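Local coordinates for protein copper-transporting ATPase PAA1, chloroplastic (Arabidopsis thaliana, PDB 5LBD) that moves monovalent copper across the plastid envelope at the cost of ATP, this chain being the nucleotide-binding (N) domain of the pump, at residues T8-P13 / W24-V29. The protein carries 2 engineered substitutions. Residues are numbered along the deposited sequence; the frame is centred on the assembly and turned at random.
Sequences TEVIIP and WSEVEV
Ile12, just past the end of strand 7-11, reaches to the start of helix 26-37. Beyond its CB, the methyl CG2 lies 3.3 Å from Trp24 O. The other branch, CG1, touches the aliphatic part of Glu26, 3.7 Å from its CG. CG1 stands anti to the carbonyl carbon (chi1 -51°), and a folded rather than extended second torsion (chi2 -63°) carries CD1 to 3.8 Å from CG2 of Val29. Replacing Ile12 by an alanine would probably take from that Val29 methyl its partner on the 8-13 side and open a gap beside Glu26 CG. In the N-domain of this P1B-type ATPase, the contact sets the start of helix 26-37 against strand 7-11, an outermost strand of the antiparallel sheet; Val29 also touches Ala126 on the adjoining strand. Ser25 and Glu28 form the capping box of this helix: Ser25 OG accepts from Glu28 N (3.0 Å), while Glu28 OE2 takes Ser25 N-H on its anti side in a nearly straight bond (2.8 Å, 169°). Two residues earlier than Ile12, within the strand, Val10 CG1 packs over the Glu26 backbone and meets CG1 of Val29 at 4.1 Å. The extended Glu26 chain brings its carboxylate carbon CD to 3.3 Å from Val10 O, without a hydrogen bond.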
loop_
_atom_site.group_PDB
_atom_site.type_symbol
_atom_site.label_atom_id
_atom_site.label_comp_id
_atom_site.label_asym_id
_atom_site.label_seq_id
_atom_site.Cartn_x
_atom_site.Cartn_y
_atom_site.Cartn_z
ATOM N N THR A 8 -8.226 -9.358 1.115
ATOM C CA THR A 8 -9.618 -9.674 0.819
ATOM C C THR A 8 -10.338 -8.555 0.093
ATOM O O THR A 8 -11.152 -8.820 -0.802
ATOM C CB THR A 8 -10.375 -10.033 2.101
ATOM O OG1 THR A 8 -10.328 -8.946 3.021
ATOM C CG2 THR A 8 -9.756 -11.251 2.736
ATOM N N GLU A 9 -10.040 -7.312 0.428
ATOM C CA GLU A 9 -10.777 -6.194 -0.124
ATOM C C GLU A 9 -9.845 -5.011 -0.294
ATOM O O GLU A 9 -9.053 -4.693 0.600
ATOM C CB GLU A 9 -11.948 -5.807 0.765
ATOM C CG GLU A 9 -12.869 -4.786 0.131
ATOM C CD GLU A 9 -14.082 -4.472 1.001
ATOM O OE1 GLU A 9 -14.093 -4.914 2.168
ATOM O OE2 GLU A 9 -15.031 -3.808 0.517
ATOM N N VAL A 10 -9.964 -4.349 -1.436
ATOM C CA VAL A 10 -9.305 -3.082 -1.687
ATOM C C VAL A 10 -10.395 -2.045 -1.864
ATOM O O VAL A 10 -11.268 -2.212 -2.724
ATOM C CB VAL A 10 -8.397 -3.132 -2.921
ATOM C CG1 VAL A 10 -7.682 -1.842 -3.120
ATOM C CG2 VAL A 10 -7.373 -4.269 -2.778
ATOM N N ILE A 11 -10.374 -0.991 -1.034
ATOM C CA ILE A 11 -11.410 0.037 -1.033
ATOM C C ILE A 11 -10.812 1.352 -1.528
ATOM O O ILE A 11 -9.777 1.792 -1.013
ATOM C CB ILE A 11 -12.011 0.200 0.370
ATOM C CG1 ILE A 11 -12.514 -1.150 0.888
ATOM C CG2 ILE A 11 -13.152 1.216 0.342
ATOM C CD1 ILE A 11 -13.000 -1.135 2.300
ATOM N N ILE A 12 -11.494 1.997 -2.469
ATOM C CA ILE A 12 -10.986 3.159 -3.199
ATOM C C ILE A 12 -11.927 4.335 -2.969
ATOM O O ILE A 12 -13.134 4.203 -3.187
ATOM C CB ILE A 12 -10.873 2.904 -4.713
ATOM C CG1 ILE A 12 -10.113 1.619 -5.021
ATOM C CG2 ILE A 12 -10.228 4.111 -5.388
ATOM C CD1 ILE A 12 -8.717 1.640 -4.570
ATOM N N PRO A 13 -11.425 5.525 -2.621
ATOM C CA PRO A 13 -12.266 6.716 -2.460
ATOM C C PRO A 13 -12.483 7.501 -3.743
ATOM O O PRO A 13 -13.409 8.338 -3.723
ATOM C CB PRO A 13 -11.480 7.552 -1.462
ATOM C CG PRO A 13 -10.067 7.230 -1.793
ATOM C CD PRO A 13 -10.021 5.817 -2.295
ATOM N N TRP A 24 -6.810 6.025 -8.611
ATOM C CA TRP A 24 -6.161 4.745 -8.851
ATOM C C TRP A 24 -7.185 3.637 -8.673
ATOM O O TRP A 24 -8.004 3.677 -7.748
ATOM C CB TRP A 24 -4.998 4.540 -7.879
ATOM C CG TRP A 24 -4.091 5.694 -7.900
ATOM C CD1 TRP A 24 -4.129 6.796 -7.072
ATOM C CD2 TRP A 24 -3.025 5.917 -8.815
ATOM N NE1 TRP A 24 -3.157 7.677 -7.434
ATOM C CE2 TRP A 24 -2.450 7.155 -8.486
ATOM C CE3 TRP A 24 -2.478 5.182 -9.866
ATOM C CZ2 TRP A 24 -1.370 7.680 -9.171
ATOM C CZ3 TRP A 24 -1.399 5.717 -10.544
ATOM C CH2 TRP A 24 -0.859 6.944 -10.193
ATOM N N SER A 25 -7.114 2.633 -9.531
ATOM C CA SER A 25 -8.029 1.512 -9.425
ATOM C C SER A 25 -7.568 0.555 -8.334
ATOM O O SER A 25 -6.456 0.660 -7.800
ATOM C CB SER A 25 -8.109 0.774 -10.761
ATOM O OG SER A 25 -6.870 0.097 -10.941
ATOM N N GLU A 26 -8.421 -0.437 -8.049
ATOM C CA GLU A 26 -8.055 -1.464 -7.083
ATOM C C GLU A 26 -6.779 -2.177 -7.505
ATOM O O GLU A 26 -5.880 -2.396 -6.677
ATOM C CB GLU A 26 -9.195 -2.458 -6.902
ATOM C CG GLU A 26 -10.453 -1.834 -6.284
ATOM C CD GLU A 26 -11.571 -2.815 -5.985
ATOM O OE1 GLU A 26 -11.300 -4.025 -5.954
ATOM O OE2 GLU A 26 -12.727 -2.354 -5.742
ATOM N N VAL A 27 -6.656 -2.541 -8.782
ATOM C CA VAL A 27 -5.454 -3.279 -9.163
ATOM C C VAL A 27 -4.238 -2.367 -9.214
ATOM O O VAL A 27 -3.121 -2.802 -8.914
ATOM C CB VAL A 27 -5.637 -4.013 -10.499
ATOM C CG1 VAL A 27 -6.793 -4.988 -10.411
ATOM C CG2 VAL A 27 -5.836 -3.038 -11.641
ATOM N N GLU A 28 -4.416 -1.098 -9.581
ATOM C CA GLU A 28 -3.270 -0.199 -9.574
ATOM C C GLU A 28 -2.759 0.032 -8.164
ATOM O O GLU A 28 -1.547 0.119 -7.957
ATOM C CB GLU A 28 -3.648 1.132 -10.208
ATOM C CG GLU A 28 -3.932 1.031 -11.710
ATOM C CD GLU A 28 -4.473 2.309 -12.298
ATOM O OE1 GLU A 28 -4.152 2.610 -13.466
ATOM O OE2 GLU A 28 -5.261 3.001 -11.609
ATOM N N VAL A 29 -3.678 0.154 -7.196
ATOM C CA VAL A 29 -3.278 0.323 -5.797
ATOM C C VAL A 29 -2.486 -0.878 -5.326
ATOM O O VAL A 29 -1.442 -0.731 -4.670
ATOM C CB VAL A 29 -4.517 0.554 -4.912
ATOM C CG1 VAL A 29 -4.204 0.272 -3.450
ATOM C CG2 VAL A 29 -5.005 1.959 -5.137
#